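Local coordinates for probable branched-chain amino acid ABC transporter, amino acid binding protein (Thermus thermophilus, PDB 3LKB) that binds valine in the crystal and probably captures branched-chain amino acids for delivery to a membrane-bound ABC transporter, at residues 121-126 / 351-356; 126-131 / 372-377; 329-334 / 341-346. The protein carries 2 engineered substitutions. One frame throughout, in Å; residues are numbered along the deposited sequence.

Interactions 1 and 2 are buried and adjoin: they share Y126, and L356 O of interaction 1 accepts from F373 N of interaction 2. Interaction 3 is partly buried, and its short loop is nested in sequence inside the longer one closed by 121-126 and 351-356. Sodium ties interactions 1 and 3 together, since T351 and G352 supply ligands from one and D344 from the other. The chemistry changes with place: backbone bonding between two chain crossings in interaction 1, a buried glutamate and apolar packing between a helix and the N-capped start of helix 376-383 in interaction 2, and a carboxylate held by backbone N-H groups in interaction 3, whose centre lies about 18 Å from that of interaction 2.

Interaction 1: residues 121-126 / 351-356; sequences LPTTSY and TGAEGL. With NA (sodium ion), chain E; VAL (valine), chain C.
G352 works in two directions at once. Its carbonyl oxygen, G352 O, coordinates a sodium ion at 2.5 Å. Its amide, G352 N, gives a hydrogen bond to L121 O at 2.7 Å. The two segments run side by side as parallel strand-like connections, an organisation consistent with the interlobe hinge of the leucine-binding protein family, a type I periplasmic binding fold. A nearly straight bond of 171° from A353 N to P122 O, 2.9 Å, continues the pairing. T351 O also binds the sodium, at 2.2 Å, and D344 and a water are further ligands, so the metal is bound by both residues at the corner, which it probably steadies.

Past the paired residues, side chains take over. T124 and L356 cross at about a right angle, with L356 CD2 3.6 Å from T124 OG1. Because T124 OG1 lies between the backbone N and the carbonyl carbon (chi1 60°), CG2 is turned beside the N and reaches E354 O at 3.2 Å. OG1 itself is hydrogen-bonded to Q129 and S254. Replacing T124 with an alanine would probably leave the amide of Q129 without this partner and open a gap beside L356. S125 follows as the N-cap of helix 126-140, whose first residue, Y126, lines the valine pocket. The methyl T351 CG2 lies 3.6 Å from T123 O.

Interaction 2: residues 126-131 / 372-377; sequences YSEQVV and PFTSAL. With VAL (valine), chain C.
E128 OE2 is gripped by two groups: S375 N donates to it at 2.7 Å, and R379 forms a salt bridge with the same oxygen through NH1. The S375 bond is nearly straight, 168° at the hydrogen, and enters by the anti lone pair, the one turned away from OE1. E128 gets there by stretching out from its helix: CG is anti to the backbone N (chi1 -171°) and the chain stays extended beyond it, with CG passing 3.9 Å from S375 CB on the way. T374 CA lies 3.5 Å from OE2, so the oxygen sits against the backbone just ahead of the bonded N-H.

S375 is the N-cap of helix 376-383, its OG accepting from F378 N and also hydrogen-bonded to E135. The glutamate therefore meets the start of one helix from the first turn of another, helix 126-140. R379 NH1 bonds S375 O as well, bridging the cap residue and the carboxylate, and the arginine charge would probably stabilise E128 as a carboxylate.

One turn along, the contact becomes apolar. V131 points its CB at the other segment, and its CG1 branch does the touching, 3.8 Å from L377 CG and 3.7 Å from S375 OG. V131 and L377 cross obliquely, while A166 of helix 160-170 packs on V131 and L170 of the same helix packs on L377.

Interaction 3: residues 329-334 / 341-346; sequences FKPGFA and VEIDFT. With NA (sodium ion), chain E.
E342 drives an extended side chain, CG anti to the backbone N (chi1 -167°), straight into the bend at 331-334, where its carboxylate meets three successive backbone N-H groups. G332 N reaches OE1 at 2.7 Å on the syn lone pair. OE2 takes two donors on one face of the carboxylate: F333 N at 2.7 Å, 32° out of the plane, and A334 N at 3.0 Å, 50° out. P331 lies obliquely across the same group, with CD 3.3 Å from OE1. That CD also sits 3.7 Å above the F329 ring, over its centre, so the proline is packed between ring and carboxylate.

Both segments lie in the loop between helix 313-321 and strand 357-362, joined by one isolated antiparallel hydrogen-bonded pair, F329 with I343: F329 N to I343 O at 3.0 Å and I343 N to F329 O at 2.9 Å. Their CB atoms pack together. D344 follows, and its O and OD1 both bind the sodium ion. The loop thus presents a metal ligand right after its anchored residues. With E342 buried and its charge met here by three N-H dipoles, the carboxylate is likely to stay ionised and to hold the bend in shape.

Interaction 1: residues 121-126 / 351-356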
ATOM      1  N   LEU A 121      22.307 -11.461  -5.610  1.00 10.35           N
ATOM      2  CA  LEU A 121      21.635 -11.267  -4.341  1.00 11.14           C
ATOM      3  C   LEU A 121      22.401 -10.222  -3.534  1.00 11.60           C
ATOM      4  O   LEU A 121      23.607 -10.374  -3.338  1.00 12.33           O
ATOM      5  CB  LEU A 121      21.621 -12.600  -3.599  1.00 10.76           C
ATOM      6  CG  LEU A 121      20.332 -13.401  -3.686  1.00 12.62           C
ATOM      7  CD1 LEU A 121      19.630 -13.221  -5.003  1.00 10.47           C
ATOM      8  CD2 LEU A 121      20.524 -14.863  -3.382  1.00 10.43           C
ATOM      9  N   PRO A 122      21.721  -9.139  -3.101  1.00 11.85           N
ATOM     10  CA  PRO A 122      22.419  -8.117  -2.335  1.00 11.29           C
ATOM     11  C   PRO A 122      22.811  -8.639  -0.968  1.00 10.90           C
ATOM     12  O   PRO A 122      23.842  -8.237  -0.469  1.00  9.16           O
ATOM     13  CB  PRO A 122      21.377  -6.996  -2.190  1.00 11.42           C
ATOM     14  CG  PRO A 122      20.458  -7.177  -3.261  1.00 11.78           C
ATOM     15  CD  PRO A 122      20.361  -8.694  -3.450  1.00 12.08           C
ATOM     16  N   THR A 123      22.016  -9.551  -0.387  1.00 11.27           N
ATOM     17  CA  THR A 123      22.333 -10.074   0.961  1.00 11.95           C
ATOM     18  C   THR A 123      22.156 -11.574   1.130  1.00 12.48           C
ATOM     19  O   THR A 123      21.790 -12.279   0.207  1.00 13.76           O
ATOM     20  CB  THR A 123      21.522  -9.379   2.097  1.00 11.93           C
ATOM     21  OG1 THR A 123      20.181  -9.902   2.154  1.00 13.43           O
ATOM     22  CG2 THR A 123      21.504  -7.861   1.961  1.00  9.77           C
ATOM     23  N   THR A 124      22.371 -12.057   2.344  1.00 12.84           N
ATOM     24  CA  THR A 124      22.139 -13.468   2.651  1.00 13.25           C
ATOM     25  C   THR A 124      20.770 -13.985   2.209  1.00 13.22           C
ATOM     26  O   THR A 124      19.821 -13.215   2.038  1.00 14.60           O
ATOM     27  CB  THR A 124      22.286 -13.750   4.153  1.00 14.00           C
ATOM     28  OG1 THR A 124      21.329 -12.956   4.897  1.00 14.33           O
ATOM     29  CG2 THR A 124      23.737 -13.467   4.594  1.00 13.01           C
ATOM     30  N   SER A 125      20.670 -15.299   2.030  1.00 12.69           N
ATOM     31  CA  SER A 125      19.473 -15.901   1.468  1.00 11.64           C
ATOM     32  C   SER A 125      18.502 -16.211   2.612  1.00 11.22           C
ATOM     33  O   SER A 125      18.919 -16.214   3.785  1.00 10.38           O
ATOM     34  CB  SER A 125      19.851 -17.168   0.710  1.00 11.84           C
ATOM     35  OG  SER A 125      20.325 -18.183   1.591  1.00 11.92           O
ATOM     36  N   TYR A 126      17.240 -16.478   2.266  1.00  9.77           N
ATOM     37  CA  TYR A 126      16.240 -16.937   3.232  1.00 10.38           C
ATOM     38  C   TYR A 126      16.723 -18.193   3.938  1.00  9.79           C
ATOM     39  O   TYR A 126      16.578 -18.313   5.156  1.00  9.59           O
ATOM     40  CB  TYR A 126      14.872 -17.255   2.565  1.00 10.23           C
ATOM     41  CG  TYR A 126      14.244 -16.090   1.821  1.00 11.14           C
ATOM     42  CD1 TYR A 126      14.169 -14.852   2.420  1.00 11.98           C
ATOM     43  CD2 TYR A 126      13.725 -16.232   0.503  1.00 10.86           C
ATOM     44  CE1 TYR A 126      13.614 -13.811   1.799  1.00 11.53           C
ATOM     45  CE2 TYR A 126      13.171 -15.160  -0.141  1.00  5.49           C
ATOM     46  CZ  TYR A 126      13.130 -13.951   0.536  1.00  8.64           C
ATOM     47  OH  TYR A 126      12.621 -12.818   0.028  1.00  7.68           O
ATOM     48  N   THR A 351      26.511 -13.425  -3.953  1.00 12.29           N
ATOM     49  CA  THR A 351      25.851 -12.893  -2.771  1.00 11.97           C
ATOM     50  C   THR A 351      26.627 -11.713  -2.280  1.00 10.57           C
ATOM     51  O   THR A 351      27.791 -11.865  -2.014  1.00 10.98           O
ATOM     52  CB  THR A 351      25.777 -13.938  -1.624  1.00 11.05           C
ATOM     53  OG1 THR A 351      24.926 -15.002  -2.053  1.00 14.82           O
ATOM     54  CG2 THR A 351      25.152 -13.314  -0.408  1.00 12.51           C
ATOM     55  N   GLY A 352      26.001 -10.547  -2.127  1.00  9.47           N
ATOM     56  CA  GLY A 352      26.761  -9.338  -1.784  1.00 10.27           C
ATOM     57  C   GLY A 352      27.277  -9.298  -0.340  1.00 10.63           C
ATOM     58  O   GLY A 352      28.435  -9.585  -0.086  1.00 11.05           O
ATOM     59  N   ALA A 353      26.399  -8.974   0.589  1.00 10.28           N
ATOM     60  CA  ALA A 353      26.691  -9.049   1.994  1.00 11.52           C
ATOM     61  C   ALA A 353      26.443 -10.465   2.511  1.00 12.53           C
ATOM     62  O   ALA A 353      25.316 -10.838   2.827  1.00 13.40           O
ATOM     63  CB  ALA A 353      25.788  -8.073   2.731  1.00 11.45           C
ATOM     64  N   GLU A 354      27.503 -11.245   2.629  1.00 13.33           N
ATOM     65  CA  GLU A 354      27.379 -12.629   3.044  1.00 13.39           C
ATOM     66  C   GLU A 354      27.169 -12.815   4.573  1.00 12.63           C
ATOM     67  O   GLU A 354      26.828 -13.913   5.030  1.00 13.09           O
ATOM     68  CB  GLU A 354      28.574 -13.451   2.493  1.00 13.45           C
ATOM     69  CG  GLU A 354      29.931 -13.278   3.198  1.00 15.92           C
ATOM     70  CD  GLU A 354      30.591 -11.873   3.077  1.00 20.79           C
ATOM     71  OE1 GLU A 354      30.176 -11.033   2.215  1.00 17.00           O
ATOM     72  OE2 GLU A 354      31.559 -11.644   3.857  1.00 22.71           O
ATOM     73  N   GLY A 355      27.388 -11.769   5.359  1.00 11.89           N
ATOM     74  CA  GLY A 355      27.116 -11.839   6.795  1.00 10.44           C
ATOM     75  C   GLY A 355      25.706 -11.414   7.184  1.00 11.09           C
ATOM     76  O   GLY A 355      25.011 -10.654   6.460  1.00 10.31           O
ATOM     77  N   LEU A 356      25.270 -11.928   8.332  1.00 10.74           N
ATOM     78  CA  LEU A 356      23.982 -11.588   8.909  1.00 10.45           C
ATOM     79  C   LEU A 356      24.178 -11.603  10.416  1.00  9.79           C
ATOM     80  O   LEU A 356      25.242 -12.036  10.887  1.00  9.52           O
ATOM     81  CB  LEU A 356      22.864 -12.553   8.451  1.00 10.91           C
ATOM     82  CG  LEU A 356      23.093 -14.066   8.574  1.00 13.20           C
ATOM     83  CD1 LEU A 356      23.204 -14.487   9.987  1.00 13.95           C
ATOM     84  CD2 LEU A 356      21.956 -14.806   7.936  1.00 14.83           C
TER
HETATM   85 NA    NA E 394      29.819 -11.189  -1.352  1.00  8.79          NA
HETATM   86  N   VAL C 393       8.450 -10.851  -0.406  1.00 17.73           N
HETATM   87  CA  VAL C 393       9.731 -11.318  -1.064  1.00 16.42           C
HETATM   88  C   VAL C 393      10.269 -10.387  -2.095  1.00 18.37           C
HETATM   89  O   VAL C 393      11.086  -9.594  -1.680  1.00 21.88           O
HETATM   90  CB  VAL C 393       9.604 -12.650  -1.768  1.00 15.87           C
HETATM   91  CG1 VAL C 393       8.726 -12.585  -2.920  1.00 11.82           C
HETATM   92  CG2 VAL C 393      10.880 -13.033  -2.193  1.00 12.79           C
HETATM   93  O   HOH W   1      31.088 -12.968  -0.627  1.00 15.38           O

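Interaction 2: residues 126-131 / 372-377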
ATOM      1  N   TYR A 126      17.240 -16.478   2.266  1.00  9.77           N
ATOM      2  CA  TYR A 126      16.240 -16.937   3.232  1.00 10.38           C
ATOM      3  C   TYR A 126      16.723 -18.193   3.938  1.00  9.79           C
ATOM      4  O   TYR A 126      16.578 -18.313   5.156  1.00  9.59           O
ATOM      5  CB  TYR A 126      14.872 -17.255   2.565  1.00 10.23           C
ATOM      6  CG  TYR A 126      14.244 -16.090   1.821  1.00 11.14           C
ATOM      7  CD1 TYR A 126      14.169 -14.852   2.420  1.00 11.98           C
ATOM      8  CD2 TYR A 126      13.725 -16.232   0.503  1.00 10.86           C
ATOM      9  CE1 TYR A 126      13.614 -13.811   1.799  1.00 11.53           C
ATOM     10  CE2 TYR A 126      13.171 -15.160  -0.141  1.00  5.49           C
ATOM     11  CZ  TYR A 126      13.130 -13.951   0.536  1.00  8.64           C
ATOM     12  OH  TYR A 126      12.621 -12.818   0.028  1.00  7.68           O
ATOM     13  N   SER A 127      17.263 -19.124   3.165  1.00  8.52           N
ATOM     14  CA  SER A 127      17.848 -20.359   3.712  1.00  9.56           C
ATOM     15  C   SER A 127      18.948 -20.181   4.772  1.00  9.89           C
ATOM     16  O   SER A 127      18.860 -20.775   5.856  1.00 10.83           O
ATOM     17  CB  SER A 127      18.381 -21.237   2.574  1.00  9.25           C
ATOM     18  OG  SER A 127      17.289 -21.658   1.801  1.00  9.60           O
ATOM     19  N   GLU A 128      19.962 -19.372   4.477  1.00  8.93           N
ATOM     20  CA  GLU A 128      21.014 -19.122   5.469  1.00  9.45           C
ATOM     21  C   GLU A 128      20.412 -18.530   6.749  1.00  8.72           C
ATOM     22  O   GLU A 128      20.756 -18.945   7.850  1.00  9.73           O
ATOM     23  CB  GLU A 128      22.105 -18.189   4.904  1.00  8.97           C
ATOM     24  CG  GLU A 128      23.328 -18.053   5.795  1.00 14.30           C
ATOM     25  CD  GLU A 128      24.628 -17.734   5.066  1.00 21.10           C
ATOM     26  OE1 GLU A 128      24.644 -17.315   3.866  1.00 25.51           O
ATOM     27  OE2 GLU A 128      25.670 -17.922   5.706  1.00 22.75           O
ATOM     28  N   GLN A 129      19.543 -17.540   6.576  1.00  8.18           N
ATOM     29  CA  GLN A 129      18.804 -16.878   7.653  1.00  7.20           C
ATOM     30  C   GLN A 129      18.093 -17.907   8.502  1.00  6.55           C
ATOM     31  O   GLN A 129      18.278 -17.944   9.707  1.00  6.77           O
ATOM     32  CB  GLN A 129      17.785 -15.836   7.049  1.00  6.86           C
ATOM     33  CG  GLN A 129      18.500 -14.637   6.440  1.00  5.98           C
ATOM     34  CD  GLN A 129      17.623 -13.787   5.565  1.00 10.63           C
ATOM     35  OE1 GLN A 129      16.393 -13.811   5.637  1.00 10.46           O
ATOM     36  NE2 GLN A 129      18.254 -13.051   4.702  1.00 14.70           N
ATOM     37  N   VAL A 130      17.286 -18.745   7.891  1.00  5.76           N
ATOM     38  CA  VAL A 130      16.533 -19.728   8.598  1.00  6.29           C
ATOM     39  C   VAL A 130      17.410 -20.776   9.310  1.00  7.17           C
ATOM     40  O   VAL A 130      17.178 -21.055  10.437  1.00  6.91           O
ATOM     41  CB  VAL A 130      15.415 -20.387   7.740  1.00  6.12           C
ATOM     42  CG1 VAL A 130      14.962 -21.602   8.318  1.00  6.84           C
ATOM     43  CG2 VAL A 130      14.313 -19.525   7.554  1.00  4.24           C
ATOM     44  N   VAL A 131      18.425 -21.284   8.637  1.00  7.09           N
ATOM     45  CA  VAL A 131      19.425 -22.136   9.222  1.00  7.26           C
ATOM     46  C   VAL A 131      20.208 -21.438  10.353  1.00  8.31           C
ATOM     47  O   VAL A 131      20.521 -22.031  11.321  1.00  8.39           O
ATOM     48  CB  VAL A 131      20.383 -22.726   8.137  1.00 20.00           C
ATOM     49  CG1 VAL A 131      21.463 -23.481   8.700  1.00 20.00           C
ATOM     50  CG2 VAL A 131      19.668 -23.491   7.155  1.00 20.00           C
ATOM     51  N   PRO A 372      28.367 -10.062  13.228  1.00 14.00           N
ATOM     52  CA  PRO A 372      28.058 -10.595  11.890  1.00 12.94           C
ATOM     53  C   PRO A 372      28.688 -11.968  11.727  1.00 13.06           C
ATOM     54  O   PRO A 372      29.817 -12.134  12.177  1.00 14.62           O
ATOM     55  CB  PRO A 372      28.731  -9.598  10.972  1.00 13.11           C
ATOM     56  CG  PRO A 372      28.651  -8.262  11.774  1.00 12.92           C
ATOM     57  CD  PRO A 372      28.924  -8.696  13.166  1.00 13.01           C
ATOM     58  N   PHE A 373      27.975 -12.933  11.138  1.00 11.14           N
ATOM     59  CA  PHE A 373      28.509 -14.250  10.877  1.00 10.98           C
ATOM     60  C   PHE A 373      27.893 -14.899   9.607  1.00 10.57           C
ATOM     61  O   PHE A 373      26.828 -14.475   9.146  1.00  9.59           O
ATOM     62  CB  PHE A 373      28.374 -15.155  12.132  1.00 11.38           C
ATOM     63  CG  PHE A 373      26.938 -15.597  12.452  1.00 10.71           C
ATOM     64  CD1 PHE A 373      26.507 -16.878  12.102  1.00  8.73           C
ATOM     65  CD2 PHE A 373      26.036 -14.735  13.129  1.00  9.38           C
ATOM     66  CE1 PHE A 373      25.184 -17.312  12.375  1.00  8.50           C
ATOM     67  CE2 PHE A 373      24.690 -15.125  13.400  1.00  7.18           C
ATOM     68  CZ  PHE A 373      24.266 -16.426  13.015  1.00  9.08           C
ATOM     69  N   THR A 374      28.597 -15.878   9.039  1.00 10.51           N
ATOM     70  CA  THR A 374      28.085 -16.711   7.944  1.00 11.76           C
ATOM     71  C   THR A 374      27.813 -18.088   8.490  1.00 11.88           C
ATOM     72  O   THR A 374      28.469 -18.514   9.458  1.00 13.45           O
ATOM     73  CB  THR A 374      29.063 -16.840   6.751  1.00 12.73           C
ATOM     74  OG1 THR A 374      30.262 -17.505   7.170  1.00 12.91           O
ATOM     75  CG2 THR A 374      29.403 -15.457   6.146  1.00 10.58           C
ATOM     76  N   SER A 375      26.831 -18.786   7.938  1.00 11.89           N
ATOM     77  CA  SER A 375      26.500 -20.135   8.435  1.00 12.49           C
ATOM     78  C   SER A 375      27.176 -21.250   7.624  1.00 13.51           C
ATOM     79  O   SER A 375      26.763 -21.547   6.512  1.00 14.77           O
ATOM     80  CB  SER A 375      24.988 -20.379   8.480  1.00 12.21           C
ATOM     81  OG  SER A 375      24.735 -21.750   8.770  1.00 10.76           O
ATOM     82  N   ALA A 376      28.210 -21.878   8.170  1.00 13.85           N
ATOM     83  CA  ALA A 376      28.788 -23.035   7.494  1.00 13.88           C
ATOM     84  C   ALA A 376      27.767 -24.187   7.406  1.00 14.32           C
ATOM     85  O   ALA A 376      27.714 -24.899   6.375  1.00 15.15           O
ATOM     86  CB  ALA A 376      30.051 -23.476   8.204  1.00 13.39           C
ATOM     87  N   LEU A 377      26.948 -24.379   8.450  1.00 13.72           N
ATOM     88  CA  LEU A 377      25.842 -25.355   8.355  1.00 13.73           C
ATOM     89  C   LEU A 377      24.958 -25.187   7.077  1.00 13.82           C
ATOM     90  O   LEU A 377      24.670 -26.157   6.350  1.00 14.70           O
ATOM     91  CB  LEU A 377      24.966 -25.318   9.595  1.00 12.86           C
ATOM     92  CG  LEU A 377      23.822 -26.355   9.623  1.00 13.78           C
ATOM     93  CD1 LEU A 377      24.336 -27.763   9.304  1.00 13.89           C
ATOM     94  CD2 LEU A 377      23.111 -26.389  10.981  1.00 12.89           C
TER
HETATM   95  N   VAL C 393       8.450 -10.851  -0.406  1.00 17.73           N
HETATM   96  CA  VAL C 393       9.731 -11.318  -1.064  1.00 16.42           C
HETATM   97  C   VAL C 393      10.269 -10.387  -2.095  1.00 18.37           C
HETATM   98  O   VAL C 393      11.086  -9.594  -1.680  1.00 21.88           O
HETATM   99  CB  VAL C 393       9.604 -12.650  -1.768  1.00 15.87           C
HETATM  100  CG1 VAL C 393       8.726 -12.585  -2.920  1.00 11.82           C
HETATM  101  CG2 VAL C 393      10.880 -13.033  -2.193  1.00 12.79           C

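Interaction 3: residues 329-334 / 341-346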
ATOM      1  N   PHE A 329      32.131  -2.521  -2.749  1.00 14.44           N
ATOM      2  CA  PHE A 329      31.261  -1.400  -2.545  1.00 15.49           C
ATOM      3  C   PHE A 329      30.845  -1.388  -1.065  1.00 16.34           C
ATOM      4  O   PHE A 329      30.319  -2.371  -0.523  1.00 15.77           O
ATOM      5  CB  PHE A 329      30.078  -1.483  -3.542  1.00 15.64           C
ATOM      6  CG  PHE A 329      29.101  -0.359  -3.441  1.00 12.14           C
ATOM      7  CD1 PHE A 329      29.530   0.970  -3.402  1.00 12.97           C
ATOM      8  CD2 PHE A 329      27.735  -0.630  -3.427  1.00 11.48           C
ATOM      9  CE1 PHE A 329      28.607   2.027  -3.302  1.00  8.01           C
ATOM     10  CE2 PHE A 329      26.788   0.396  -3.335  1.00  7.32           C
ATOM     11  CZ  PHE A 329      27.227   1.731  -3.266  1.00  9.56           C
ATOM     12  N   LYS A 330      31.150  -0.284  -0.396  1.00 17.27           N
ATOM     13  CA  LYS A 330      30.838  -0.171   0.998  1.00 18.49           C
ATOM     14  C   LYS A 330      29.920   1.013   1.274  1.00 16.81           C
ATOM     15  O   LYS A 330      30.347   2.020   1.793  1.00 18.20           O
ATOM     16  CB  LYS A 330      32.117  -0.132   1.836  1.00 19.23           C
ATOM     17  CG  LYS A 330      33.339   0.496   1.147  1.00 27.48           C
ATOM     18  CD  LYS A 330      33.282   2.068   0.978  1.00 35.67           C
ATOM     19  CE  LYS A 330      34.665   2.785   1.210  1.00 39.26           C
ATOM     20  NZ  LYS A 330      34.829   3.312   2.623  1.00 39.03           N
ATOM     21  N   PRO A 331      28.636   0.897   0.930  1.00 15.59           N
ATOM     22  CA  PRO A 331      27.781   2.064   1.253  1.00 14.27           C
ATOM     23  C   PRO A 331      27.394   2.171   2.756  1.00 12.91           C
ATOM     24  O   PRO A 331      26.931   3.203   3.180  1.00 13.65           O
ATOM     25  CB  PRO A 331      26.555   1.832   0.383  1.00 14.16           C
ATOM     26  CG  PRO A 331      26.467   0.280   0.302  1.00 15.19           C
ATOM     27  CD  PRO A 331      27.880  -0.216   0.317  1.00 14.44           C
ATOM     28  N   GLY A 332      27.606   1.131   3.557  1.00 11.63           N
ATOM     29  CA  GLY A 332      27.169   1.126   4.954  1.00  9.85           C
ATOM     30  C   GLY A 332      25.697   0.766   5.134  1.00  9.87           C
ATOM     31  O   GLY A 332      25.070   1.228   6.044  1.00  8.58           O
ATOM     32  N   PHE A 333      25.127  -0.064   4.265  1.00 10.02           N
ATOM     33  CA  PHE A 333      23.729  -0.492   4.487  1.00 10.53           C
ATOM     34  C   PHE A 333      23.603  -1.825   5.198  1.00 10.64           C
ATOM     35  O   PHE A 333      22.672  -2.028   6.007  1.00 11.20           O
ATOM     36  CB  PHE A 333      22.923  -0.537   3.194  1.00 10.12           C
ATOM     37  CG  PHE A 333      22.659   0.796   2.627  1.00  9.36           C
ATOM     38  CD1 PHE A 333      21.939   1.733   3.353  1.00 10.83           C
ATOM     39  CD2 PHE A 333      23.111   1.127   1.377  1.00  8.38           C
ATOM     40  CE1 PHE A 333      21.645   2.972   2.811  1.00 11.83           C
ATOM     41  CE2 PHE A 333      22.841   2.370   0.824  1.00  9.01           C
ATOM     42  CZ  PHE A 333      22.124   3.297   1.538  1.00 12.11           C
ATOM     43  N   ALA A 334      24.547  -2.715   4.919  1.00  9.78           N
ATOM     44  CA  ALA A 334      24.527  -4.050   5.467  1.00  9.88           C
ATOM     45  C   ALA A 334      25.799  -4.268   6.224  1.00 10.13           C
ATOM     46  O   ALA A 334      26.796  -3.591   5.954  1.00 11.63           O
ATOM     47  CB  ALA A 334      24.401  -5.106   4.330  1.00  9.05           C
ATOM     48  N   VAL A 341      34.225  -7.915   3.568  1.00 26.16           N
ATOM     49  CA  VAL A 341      33.779  -6.576   3.201  1.00 23.73           C
ATOM     50  C   VAL A 341      32.274  -6.603   2.994  1.00 22.28           C
ATOM     51  O   VAL A 341      31.665  -7.675   3.065  1.00 22.17           O
ATOM     52  CB  VAL A 341      34.533  -6.031   1.949  1.00 24.30           C
ATOM     53  CG1 VAL A 341      35.891  -5.438   2.366  1.00 23.44           C
ATOM     54  CG2 VAL A 341      34.749  -7.125   0.927  1.00 23.28           C
ATOM     55  N   GLU A 342      31.679  -5.433   2.746  1.00 20.47           N
ATOM     56  CA  GLU A 342      30.235  -5.303   2.680  1.00 17.73           C
ATOM     57  C   GLU A 342      29.687  -5.874   1.369  1.00 15.82           C
ATOM     58  O   GLU A 342      29.230  -7.008   1.338  1.00 15.56           O
ATOM     59  CB  GLU A 342      29.797  -3.857   2.873  1.00 18.03           C
ATOM     60  CG  GLU A 342      28.294  -3.681   3.140  1.00 19.13           C
ATOM     61  CD  GLU A 342      27.868  -2.199   3.138  1.00 25.09           C
ATOM     62  OE1 GLU A 342      28.764  -1.316   3.312  1.00 24.46           O
ATOM     63  OE2 GLU A 342      26.644  -1.911   2.968  1.00 25.45           O
ATOM     64  N   ILE A 343      29.722  -5.112   0.294  1.00 13.12           N
ATOM     65  CA  ILE A 343      29.170  -5.639  -0.949  1.00 11.69           C
ATOM     66  C   ILE A 343      30.256  -6.108  -1.911  1.00 11.45           C
ATOM     67  O   ILE A 343      30.942  -5.300  -2.489  1.00 11.62           O
ATOM     68  CB  ILE A 343      28.258  -4.611  -1.673  1.00 10.48           C
ATOM     69  CG1 ILE A 343      27.221  -4.007  -0.716  1.00  8.84           C
ATOM     70  CG2 ILE A 343      27.590  -5.267  -2.862  1.00  9.84           C
ATOM     71  CD1 ILE A 343      26.238  -5.046  -0.125  1.00 10.11           C
ATOM     72  N   ASP A 344      30.388  -7.407  -2.087  1.00 11.26           N
ATOM     73  CA  ASP A 344      31.369  -7.947  -2.997  1.00 12.69           C
ATOM     74  C   ASP A 344      30.816  -9.124  -3.789  1.00 12.91           C
ATOM     75  O   ASP A 344      30.154 -10.025  -3.215  1.00 12.74           O
ATOM     76  CB  ASP A 344      32.729  -8.278  -2.304  1.00 12.77           C
ATOM     77  CG  ASP A 344      32.612  -9.311  -1.173  1.00 16.49           C
ATOM     78  OD1 ASP A 344      31.497  -9.589  -0.623  1.00 18.40           O
ATOM     79  OD2 ASP A 344      33.673  -9.864  -0.815  1.00 20.07           O
ATOM     80  N   PHE A 345      31.039  -9.058  -5.111  1.00 12.53           N
ATOM     81  CA  PHE A 345      30.621 -10.077  -6.043  1.00 11.86           C
ATOM     82  C   PHE A 345      31.814 -10.510  -6.906  1.00 12.70           C
ATOM     83  O   PHE A 345      32.767  -9.760  -7.083  1.00 10.98           O
ATOM     84  CB  PHE A 345      29.574  -9.500  -7.004  1.00 12.71           C
ATOM     85  CG  PHE A 345      28.299  -9.027  -6.343  1.00 10.48           C
ATOM     86  CD1 PHE A 345      27.413  -9.932  -5.792  1.00  6.51           C
ATOM     87  CD2 PHE A 345      27.979  -7.680  -6.312  1.00  9.04           C
ATOM     88  CE1 PHE A 345      26.241  -9.511  -5.194  1.00  6.22           C
ATOM     89  CE2 PHE A 345      26.776  -7.243  -5.704  1.00  7.09           C
ATOM     90  CZ  PHE A 345      25.920  -8.161  -5.171  1.00  7.79           C
ATOM     91  N   THR A 346      31.740 -11.722  -7.440  1.00 12.48           N
ATOM     92  CA  THR A 346      32.633 -12.150  -8.465  1.00 14.36           C
ATOM     93  C   THR A 346      31.774 -12.983  -9.393  1.00 15.60           C
ATOM     94  O   THR A 346      30.613 -13.261  -9.080  1.00 14.28           O
ATOM     95  CB  THR A 346      33.747 -13.109  -7.940  1.00 14.86           C
ATOM     96  OG1 THR A 346      33.153 -14.367  -7.566  1.00 15.58           O
ATOM     97  CG2 THR A 346      34.590 -12.490  -6.802  1.00 12.66           C
TER
HETATM   98 NA    NA E 394      29.819 -11.189  -1.352  1.00  8.79          NA
HETATM   99  O   HOH W   1      31.088 -12.968  -0.627  1.00 15.38           O